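Local coordinates for fucolectin-related protein (Streptococcus pneumoniae, PDB 2J22) that binds fucose and probably recognises fucose-bearing blood group antigens, as a calcium-containing carbohydrate-binding module of a virulence factor, at residues 33-38 with 58-63; 49-54 with 76-81; 89-94 with 112-117. All blocks are in the same frame, centred on the assembly; numbering follows the deposited sequence. Where two conformers were deposited one is given.

Contact 1. Residues 33-38 with 58-63; sequences RLAVDG and SWWEID. With CA (calcium ion), chain B.
Leu-34 O grips the calcium ion at 2.4 Å, while the next residue, Ala-35, turns its methyl the other way, onto the indole of Trp-60. Asp-37 adds its OD1 to the calcium ion at 2.6 Å. It binds through one oxygen, since its OD2 stays 3.7 Å from the calcium ion. CG of Asp-37 sits between the backbone N and the carbonyl carbon (chi1 69°), which folds the carboxylate back to the metal. Asn-39 O, Ser-48 O and OG, Ala-140 O and Glu-141 OE1 complete a shell of seven protein oxygens. A short 3-10 turn shapes this loop: Val-36 N donates to Arg-33 O at 2.9 Å.

Across the contact everything is apolar. Ala-35 CB lies 3.7 Å from Trp-60 CZ2, at a slant to the ring. Val-36 CG1 comes in at the indole edge, near its plane, 4.1 Å from CZ2 of Trp-60. The same methyl meets Ile-62 CD1 at 3.8 Å, so it sits against both strand side chains. Trp-60 has CG anti to the backbone N (chi1 169°), which carries the indole out from the strand toward the loop. Its NE1 is paired with Ser-32, just before the loop segment, and this helps fix the ring. Leu-139 and Val-142 add to the same buried cluster. A calcium-binding loop laid against the hydrophobic interior of a beta-sandwich in this way is found in many galactose-binding-like domains, the family to which this module belongs.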
loop_
_atom_site.group_PDB
_atom_site.type_symbol
_atom_site.label_atom_id
_atom_site.label_comp_id
_atom_site.label_asym_id
_atom_site.label_seq_id
_atom_site.Cartn_x
_atom_site.Cartn_y
_atom_site.Cartn_z
ATOM N N ARG A 33 3.295 9.019 3.294
ATOM C CA ARG A 33 2.795 8.889 4.670
ATOM C C ARG A 33 1.275 8.943 4.726
ATOM O O ARG A 33 0.681 8.544 5.722
ATOM C CB ARG A 33 3.374 10.027 5.551
ATOM C CG ARG A 33 2.966 11.497 5.098
ATOM C CD ARG A 33 3.270 12.567 6.120
ATOM N NE ARG A 33 2.858 13.919 5.700
ATOM C CZ ARG A 33 3.673 14.791 5.125
ATOM N NH1 ARG A 33 4.925 14.461 4.882
ATOM N NH2 ARG A 33 3.247 15.993 4.792
ATOM N N LEU A 34 0.653 9.448 3.623
ATOM C CA LEU A 34 -0.788 9.683 3.611
ATOM C C LEU A 34 -1.443 8.333 3.630
ATOM O O LEU A 34 -2.631 8.244 4.003
ATOM C CB LEU A 34 -1.242 10.470 2.388
ATOM C CG LEU A 34 -0.685 11.910 2.363
ATOM C CD1 LEU A 34 -1.189 12.765 1.204
ATOM C CD2 LEU A 34 -1.006 12.547 3.782
ATOM N N ALA A 35 -0.710 7.291 3.230
ATOM C CA ALA A 35 -1.375 5.959 3.302
ATOM C C ALA A 35 -1.305 5.329 4.713
ATOM O O ALA A 35 -1.823 4.242 4.938
ATOM C CB ALA A 35 -0.826 4.942 2.216
ATOM N N VAL A 36 -0.674 5.997 5.681
ATOM C CA VAL A 36 -0.624 5.443 7.039
ATOM C C VAL A 36 -0.968 6.495 8.111
ATOM O O VAL A 36 -0.597 6.375 9.275
ATOM C CB VAL A 36 0.737 4.746 7.339
ATOM C CG1 VAL A 36 1.042 3.632 6.341
ATOM C CG2 VAL A 36 1.930 5.790 7.332
ATOM N N ASP A 37 -1.732 7.490 7.728
ATOM C CA ASP A 37 -2.174 8.543 8.643
ATOM C C ASP A 37 -3.408 8.253 9.460
ATOM O O ASP A 37 -3.846 9.133 10.258
ATOM C CB ASP A 37 -2.326 9.875 7.907
ATOM C CG ASP A 37 -3.473 9.908 6.916
ATOM O OD1 ASP A 37 -4.115 8.893 6.671
ATOM O OD2 ASP A 37 -3.773 10.941 6.277
ATOM N N GLY A 38 -3.954 7.049 9.274
ATOM C CA GLY A 38 -5.175 6.605 9.918
ATOM C C GLY A 38 -6.480 7.138 9.328
ATOM O O GLY A 38 -7.491 7.081 9.993
ATOM N N SER A 58 5.393 2.799 -11.103
ATOM C CA SER A 58 5.035 3.377 -9.815
ATOM C C SER A 58 4.921 2.333 -8.704
ATOM O O SER A 58 4.339 1.263 -8.895
ATOM C CB SER A 58 3.713 4.170 -9.903
ATOM O OG SER A 58 3.736 5.079 -11.002
ATOM N N TRP A 59 5.450 2.662 -7.515
ATOM C CA TRP A 59 5.345 1.761 -6.394
ATOM C C TRP A 59 5.335 2.583 -5.086
ATOM O O TRP A 59 5.668 3.750 -5.070
ATOM C CB TRP A 59 6.488 0.698 -6.422
ATOM C CG TRP A 59 7.891 1.339 -6.464
ATOM C CD1 TRP A 59 8.675 1.499 -7.555
ATOM C CD2 TRP A 59 8.632 1.867 -5.359
ATOM N NE1 TRP A 59 9.857 2.124 -7.214
ATOM C CE2 TRP A 59 9.851 2.365 -5.867
ATOM C CE3 TRP A 59 8.382 1.984 -3.973
ATOM C CZ2 TRP A 59 10.810 2.998 -5.052
ATOM C CZ3 TRP A 59 9.322 2.604 -3.155
ATOM C CH2 TRP A 59 10.548 3.094 -3.703
ATOM N N TRP A 60 4.965 1.917 -4.011
ATOM C CA TRP A 60 4.935 2.470 -2.664
ATOM C C TRP A 60 5.343 1.383 -1.666
ATOM O O TRP A 60 5.066 0.184 -1.851
ATOM C CB TRP A 60 3.521 3.027 -2.369
ATOM C CG TRP A 60 3.217 3.412 -0.945
ATOM C CD1 TRP A 60 3.016 4.672 -0.487
ATOM C CD2 TRP A 60 2.903 2.534 0.132
ATOM N NE1 TRP A 60 2.647 4.631 0.828
ATOM C CE2 TRP A 60 2.544 3.334 1.225
ATOM C CE3 TRP A 60 2.839 1.127 0.270
ATOM C CZ2 TRP A 60 2.240 2.811 2.487
ATOM C CZ3 TRP A 60 2.488 0.585 1.512
ATOM C CH2 TRP A 60 2.211 1.434 2.615
ATOM N N GLU A 61 6.016 1.788 -0.598
ATOM C CA GLU A 61 6.560 0.826 0.351
ATOM C C GLU A 61 6.449 1.292 1.786
ATOM O O GLU A 61 6.562 2.509 2.068
ATOM C CB GLU A 61 8.052 0.670 0.086
ATOM C CG GLU A 61 8.658 -0.591 0.619
ATOM C CD GLU A 61 10.008 -0.740 0.014
ATOM O OE1 GLU A 61 10.943 -0.045 0.495
ATOM O OE2 GLU A 61 10.089 -1.476 -0.968
ATOM N N ILE A 62 6.289 0.320 2.690
ATOM C CA ILE A 62 6.218 0.571 4.135
ATOM C C ILE A 62 7.232 -0.341 4.836
ATOM O O ILE A 62 7.355 -1.524 4.497
ATOM C CB ILE A 62 4.807 0.353 4.685
ATOM C CG1 ILE A 62 4.762 0.728 6.180
ATOM C CG2 ILE A 62 4.328 -1.112 4.403
ATOM C CD1 ILE A 62 3.403 0.673 6.804
ATOM N N ASP A 63 7.994 0.269 5.765
ATOM C CA ASP A 63 9.015 -0.416 6.583
ATOM C C ASP A 63 8.405 -0.541 7.975
ATOM O O ASP A 63 8.130 0.469 8.623
ATOM C CB ASP A 63 10.334 0.381 6.618
ATOM C CG ASP A 63 11.515 -0.382 7.345
ATOM O OD1 ASP A 63 11.336 -1.428 7.970
ATOM O OD2 ASP A 63 12.683 0.006 7.278
HETATM CA CA CA B . -4.962 8.022 4.386
#

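Contact 2. Residues 49-54 with 76-81; sequences VTHTKE and YNRTDA
The imidazole of His-51 and the guanidinium of Arg-78 approach at a slant, with their planes 57° apart. NE2 of the histidine and NH1 of Arg-78 are 4.2 Å from each other, with no direct bond. One face of the guanidinium carries the backbone C of Ala-81, toward its rim. At its edge, in plane, lies the carboxylate of Asp-80. This is a two-pronged, side-on salt bridge: Arg-78 NE meets Asp-80 OD1 at 2.9 Å and nearly straight (174°), and Arg-78 NH2 meets Asp-80 OD2 at 2.9 Å. Tyr-44 N also binds OD1, so the aspartate holds the arginine flat from a fixed position. The spacing of His-51, Arg-78 and Asp-80 fits the F-type lectin sequence motif. In relatives the histidine and arginine bind fucose, so this is probably the sugar pocket. The rotation of the His-51 imidazole is set by its ND1, which donates to Thr-52 O at 2.8 Å. Tyr-28 stacks edge-to-face with the ring. Closer to the backbone, Val-49 CG1 touches the arginine stem, 4.0 Å from Arg-78 CB. The stem is extended from CG to NE and crosses the valine at about a right angle. The nearest atom of the Val-49 side chain is about 6 Å from the calcium ion.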
loop_
_atom_site.group_PDB
_atom_site.type_symbol
_atom_site.label_atom_id
_atom_site.label_comp_id
_atom_site.label_asym_id
_atom_site.label_seq_id
_atom_site.Cartn_x
_atom_site.Cartn_y
_atom_site.Cartn_z
ATOM N N VAL A 49 -4.682 10.835 0.465
ATOM C CA VAL A 49 -4.345 9.917 -0.579
ATOM C C VAL A 49 -2.967 10.220 -1.200
ATOM O O VAL A 49 -2.647 11.416 -1.546
ATOM C CB VAL A 49 -5.512 9.887 -1.652
ATOM C CG1 VAL A 49 -5.294 8.808 -2.749
ATOM C CG2 VAL A 49 -6.802 9.690 -0.965
ATOM N N THR A 50 -2.141 9.145 -1.311
ATOM C CA THR A 50 -0.804 9.240 -1.908
ATOM C C THR A 50 -0.970 9.453 -3.452
ATOM O O THR A 50 -2.056 9.228 -4.037
ATOM C CB THR A 50 0.047 7.934 -1.646
ATOM O OG1 THR A 50 -0.454 6.886 -2.473
ATOM C CG2 THR A 50 -0.045 7.375 -0.136
ATOM N N HIS A 51 0.108 9.836 -4.111
ATOM C CA HIS A 51 0.153 10.092 -5.557
ATOM C C HIS A 51 1.585 10.076 -6.043
ATOM O O HIS A 51 2.412 10.882 -5.551
ATOM C CB HIS A 51 -0.510 11.441 -5.914
ATOM C CG HIS A 51 -1.119 11.468 -7.294
ATOM N ND1 HIS A 51 -0.462 11.024 -8.419
ATOM C CD2 HIS A 51 -2.336 11.882 -7.713
ATOM C CE1 HIS A 51 -1.239 11.186 -9.481
ATOM N NE2 HIS A 51 -2.391 11.693 -9.076
ATOM N N THR A 52 1.929 9.120 -6.893
ATOM C CA THR A 52 3.225 9.167 -7.573
ATOM C C THR A 52 3.120 9.964 -8.857
ATOM O O THR A 52 2.015 10.258 -9.352
ATOM C CB THR A 52 3.813 7.730 -7.828
ATOM O OG1 THR A 52 3.004 7.077 -8.814
ATOM C CG2 THR A 52 3.646 6.779 -6.547
ATOM N N LYS A 53 4.277 10.316 -9.421
ATOM C CA LYS A 53 4.365 10.645 -10.823
ATOM C C LYS A 53 4.044 9.460 -11.723
ATOM O O LYS A 53 3.806 8.352 -11.253
ATOM C CB LYS A 53 5.733 11.182 -11.153
ATOM C CG LYS A 53 5.934 12.580 -10.534
ATOM C CD LYS A 53 7.402 12.959 -10.554
ATOM C CE LYS A 53 7.630 14.447 -10.605
ATOM N NZ LYS A 53 7.178 15.114 -9.364
ATOM N N GLU A 54 4.170 9.678 -13.029
ATOM C CA GLU A 54 3.806 8.631 -13.975
ATOM C C GLU A 54 4.999 7.676 -14.192
ATOM O O GLU A 54 5.682 7.704 -15.225
ATOM C CB GLU A 54 3.365 9.250 -15.274
ATOM C CG GLU A 54 2.073 10.067 -15.184
ATOM C CD GLU A 54 1.929 10.917 -16.433
ATOM O OE1 GLU A 54 2.645 11.937 -16.582
ATOM O OE2 GLU A 54 1.175 10.512 -17.316
ATOM N N TYR A 76 -6.950 0.518 0.794
ATOM C CA TYR A 76 -8.082 1.412 0.493
ATOM C C TYR A 76 -7.694 2.237 -0.724
ATOM O O TYR A 76 -6.611 2.805 -0.764
ATOM C CB TYR A 76 -8.386 2.315 1.683
ATOM C CG TYR A 76 -9.118 1.569 2.773
ATOM C CD1 TYR A 76 -10.480 1.336 2.658
ATOM C CD2 TYR A 76 -8.443 1.010 3.873
ATOM C CE1 TYR A 76 -11.178 0.612 3.593
ATOM C CE2 TYR A 76 -9.154 0.250 4.837
ATOM C CZ TYR A 76 -10.518 0.076 4.669
ATOM O OH TYR A 76 -11.268 -0.594 5.591
ATOM N N ASN A 77 -8.500 2.165 -1.778
ATOM C CA ASN A 77 -8.188 2.887 -3.012
ATOM C C ASN A 77 -8.604 4.364 -2.962
ATOM O O ASN A 77 -9.437 4.735 -2.144
ATOM C CB ASN A 77 -8.983 2.196 -4.128
ATOM C CG ASN A 77 -8.465 2.517 -5.531
ATOM O OD1 ASN A 77 -7.475 3.202 -5.706
ATOM N ND2 ASN A 77 -9.162 1.986 -6.558
ATOM N N ARG A 78 -8.045 5.199 -3.830
ATOM C CA ARG A 78 -8.638 6.479 -4.171
ATOM C C ARG A 78 -10.099 6.237 -4.627
ATOM O O ARG A 78 -10.412 5.156 -5.140
ATOM C CB ARG A 78 -7.867 7.090 -5.358
ATOM C CG ARG A 78 -8.262 8.570 -5.696
ATOM C CD ARG A 78 -7.411 9.209 -6.813
ATOM N NE ARG A 78 -7.964 10.534 -7.158
ATOM C CZ ARG A 78 -7.466 11.284 -8.130
ATOM N NH1 ARG A 78 -6.444 10.824 -8.855
ATOM N NH2 ARG A 78 -8.012 12.458 -8.420
ATOM N N THR A 79 -10.972 7.209 -4.388
ATOM C CA THR A 79 -12.404 7.077 -4.719
ATOM C C THR A 79 -12.993 8.238 -5.567
ATOM O O THR A 79 -14.015 8.063 -6.198
ATOM C CB THR A 79 -13.280 6.886 -3.416
ATOM O OG1 THR A 79 -13.178 8.041 -2.588
ATOM C CG2 THR A 79 -12.792 5.734 -2.528
ATOM N N ASP A 80 -12.385 9.414 -5.608
ATOM C CA ASP A 80 -13.045 10.534 -6.307
ATOM C C ASP A 80 -12.954 10.463 -7.843
ATOM O O ASP A 80 -13.886 10.853 -8.523
ATOM C CB ASP A 80 -12.493 11.865 -5.822
ATOM C CG ASP A 80 -11.014 12.034 -6.176
ATOM O OD1 ASP A 80 -10.169 11.360 -5.545
ATOM O OD2 ASP A 80 -10.605 12.760 -7.086
ATOM N N ALA A 81 -11.837 9.947 -8.372
ATOM C CA ALA A 81 -11.546 9.885 -9.805
ATOM C C ALA A 81 -10.401 8.865 -10.028
ATOM O O ALA A 81 -9.759 8.435 -9.071
ATOM C CB ALA A 81 -11.122 11.280 -10.326
#

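Contact 3. Residues 89-94 with 112-117; sequences FDIIIY and NNLSID
This is an apolar contact between the two sheets of the beta-sandwich, in its interior. Strand 89-94 belongs to one sheet and strand 113-117 to the other. Their axes pass 11.8 Å apart at 36°, so the strands run in roughly the same direction. At that spacing no backbone atoms meet, and side chains alone bridge the gap. Ile-91 is central. Its CG1 branch is anti to the carbonyl carbon (chi1 -59°), and the CD1 at its end reaches two partners. Ile-91 CD1 meets Leu-114 CD2 tip to tip at 4.2 Å. It also lies 4.3 Å from Ile-116 CD1. Leu-114 and Ile-116 alternate along their strand with residues that face away, so both point inward at Ile-91. Phe-89 joins from two residues earlier on its strand: its ring atom CZ is 4.2 Å from Leu-114 CD2, at a slant. The methyl CD2 of Leu-114 therefore touches both Phe-89 and Ile-91. The contacts are loose van der Waals ones, and no hydrogen bond crosses. Around them, strand 89-94 lies between strands 125-130 and 100-108, while strand 113-118 pairs with strand 67-77, whose Leu-73 and Ile-75 also touch Ile-91.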
loop_
_atom_site.group_PDB
_atom_site.type_symbol
_atom_site.label_atom_id
_atom_site.label_comp_id
_atom_site.label_asym_id
_atom_site.label_seq_id
_atom_site.Cartn_x
_atom_site.Cartn_y
_atom_site.Cartn_z
ATOM N N PHE A 89 -1.686 -5.211 -10.299
ATOM C CA PHE A 89 -0.585 -4.841 -9.427
ATOM C C PHE A 89 -0.050 -5.975 -8.599
ATOM O O PHE A 89 -0.684 -6.980 -8.436
ATOM C CB PHE A 89 -0.890 -3.561 -8.565
ATOM C CG PHE A 89 -1.956 -3.744 -7.529
ATOM C CD1 PHE A 89 -1.625 -4.133 -6.227
ATOM C CD2 PHE A 89 -3.310 -3.511 -7.847
ATOM C CE1 PHE A 89 -2.652 -4.310 -5.196
ATOM C CE2 PHE A 89 -4.292 -3.653 -6.901
ATOM C CZ PHE A 89 -4.000 -4.041 -5.561
ATOM N N ASP A 90 1.156 -5.801 -8.048
ATOM C CA ASP A 90 1.671 -6.786 -7.136
ATOM C C ASP A 90 1.816 -6.227 -5.733
ATOM O O ASP A 90 2.198 -5.038 -5.545
ATOM C CB ASP A 90 3.049 -7.242 -7.602
ATOM C CG ASP A 90 2.992 -8.078 -8.836
ATOM O OD1 ASP A 90 2.054 -8.938 -8.987
ATOM O OD2 ASP A 90 3.856 -7.940 -9.702
ATOM N N ILE A 91 1.523 -7.095 -4.772
ATOM C CA ILE A 91 1.840 -6.888 -3.353
ATOM C C ILE A 91 3.013 -7.819 -3.082
ATOM O O ILE A 91 2.893 -9.030 -3.325
ATOM C CB ILE A 91 0.623 -7.292 -2.468
ATOM C CG1 ILE A 91 -0.609 -6.464 -2.840
ATOM C CG2 ILE A 91 0.985 -7.263 -0.954
ATOM C CD1 ILE A 91 -1.889 -6.855 -2.142
ATOM N N ILE A 92 4.121 -7.263 -2.571
ATOM C CA ILE A 92 5.324 -8.016 -2.311
ATOM C C ILE A 92 5.731 -7.798 -0.870
ATOM O O ILE A 92 5.881 -6.655 -0.445
ATOM C CB ILE A 92 6.521 -7.551 -3.221
ATOM C CG1 ILE A 92 6.078 -7.255 -4.668
ATOM C CG2 ILE A 92 7.554 -8.661 -3.251
ATOM C CD1 ILE A 92 7.011 -6.351 -5.473
ATOM N N ILE A 93 5.945 -8.876 -0.134
ATOM C CA ILE A 93 6.390 -8.787 1.290
ATOM C C ILE A 93 7.793 -9.317 1.401
ATOM O O ILE A 93 8.117 -10.346 0.830
ATOM C CB ILE A 93 5.372 -9.523 2.230
ATOM C CG1 ILE A 93 3.923 -9.054 1.881
ATOM C CG2 ILE A 93 5.769 -9.366 3.750
ATOM C CD1 ILE A 93 2.871 -9.182 2.979
ATOM N N TYR A 94 8.659 -8.595 2.128
ATOM C CA TYR A 94 10.059 -8.984 2.245
ATOM C C TYR A 94 10.434 -9.259 3.698
ATOM O O TYR A 94 9.802 -8.694 4.603
ATOM C CB TYR A 94 10.973 -7.873 1.726
ATOM C CG TYR A 94 10.627 -7.289 0.382
ATOM C CD1 TYR A 94 11.278 -7.741 -0.803
ATOM C CD2 TYR A 94 9.674 -6.242 0.264
ATOM C CE1 TYR A 94 10.947 -7.197 -2.072
ATOM C CE2 TYR A 94 9.372 -5.680 -0.990
ATOM C CZ TYR A 94 9.995 -6.180 -2.147
ATOM O OH TYR A 94 9.700 -5.586 -3.357
ATOM N N ASN A 112 -14.095 -0.121 -3.094
ATOM C CA ASN A 112 -13.030 0.809 -2.791
ATOM C C ASN A 112 -11.902 0.198 -1.956
ATOM O O ASN A 112 -11.031 0.911 -1.538
ATOM C CB ASN A 112 -13.559 2.116 -2.178
ATOM C CG ASN A 112 -14.225 1.925 -0.797
ATOM O OD1 ASN A 112 -13.974 0.939 -0.063
ATOM N ND2 ASN A 112 -15.081 2.892 -0.437
ATOM N N ASN A 113 -11.921 -1.119 -1.737
ATOM C CA ASN A 113 -10.916 -1.758 -0.887
ATOM C C ASN A 113 -10.681 -3.263 -1.133
ATOM O O ASN A 113 -11.512 -3.934 -1.751
ATOM C CB ASN A 113 -11.172 -1.440 0.592
ATOM C CG ASN A 113 -12.286 -2.292 1.189
ATOM O OD1 ASN A 113 -13.456 -1.941 1.122
ATOM N ND2 ASN A 113 -11.914 -3.427 1.746
ATOM N N LEU A 114 -9.538 -3.773 -0.654
ATOM C CA LEU A 114 -9.217 -5.203 -0.718
ATOM C C LEU A 114 -8.551 -5.660 0.567
ATOM O O LEU A 114 -7.654 -5.014 1.068
ATOM C CB LEU A 114 -8.365 -5.543 -1.935
ATOM C CG LEU A 114 -7.303 -6.644 -1.880
ATOM C CD1 LEU A 114 -7.765 -7.918 -2.500
ATOM C CD2 LEU A 114 -5.974 -6.192 -2.536
ATOM N N SER A 115 -9.020 -6.785 1.091
ATOM C CA SER A 115 -8.511 -7.348 2.321
ATOM C C SER A 115 -7.766 -8.627 1.971
ATOM O O SER A 115 -8.208 -9.399 1.130
ATOM C CB SER A 115 -9.647 -7.607 3.331
ATOM O OG SER A 115 -9.157 -7.610 4.674
ATOM N N ILE A 116 -6.597 -8.819 2.575
ATOM C CA ILE A 116 -5.817 -10.032 2.358
ATOM C C ILE A 116 -5.466 -10.618 3.716
ATOM O O ILE A 116 -4.899 -9.916 4.553
ATOM C CB ILE A 116 -4.535 -9.699 1.604
ATOM C CG1 ILE A 116 -4.841 -8.977 0.280
ATOM C CG2 ILE A 116 -3.692 -10.953 1.418
ATOM C CD1 ILE A 116 -4.724 -9.824 -0.967
ATOM N N ASP A 117 -5.801 -11.888 3.963
ATOM C CA ASP A 117 -5.397 -12.496 5.223
ATOM C C ASP A 117 -3.998 -13.024 4.967
ATOM O O ASP A 117 -3.699 -13.448 3.870
ATOM C CB ASP A 117 -6.348 -13.622 5.683
ATOM C CG ASP A 117 -7.642 -13.093 6.331
ATOM O OD1 ASP A 117 -7.652 -12.009 6.974
ATOM O OD2 ASP A 117 -8.732 -13.725 6.260
#

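In the fold
From the N terminus, strand 20-23 leads into the long loop that holds residues 33-38 and 49-54. Contact 1 closes the first part of this loop onto strand 59-64. Contact 2 opens before contact 1 has closed, so the two cross along the chain. It closes at 76-81, on strand 67-77 of the other sheet and the loop that follows. The two contacts also touch: a weak hydrogen bond probably joins Ser-58 OG and Thr-52 OG1. Contact 3 follows in series and spans the interior between both sheets. It shares a sheet with contact 1 through strand 89-94. It meets contact 2 where Asn-77 N probably hydrogen-bonds Asn-112 O, beside paired strands 67-77 and 113-118.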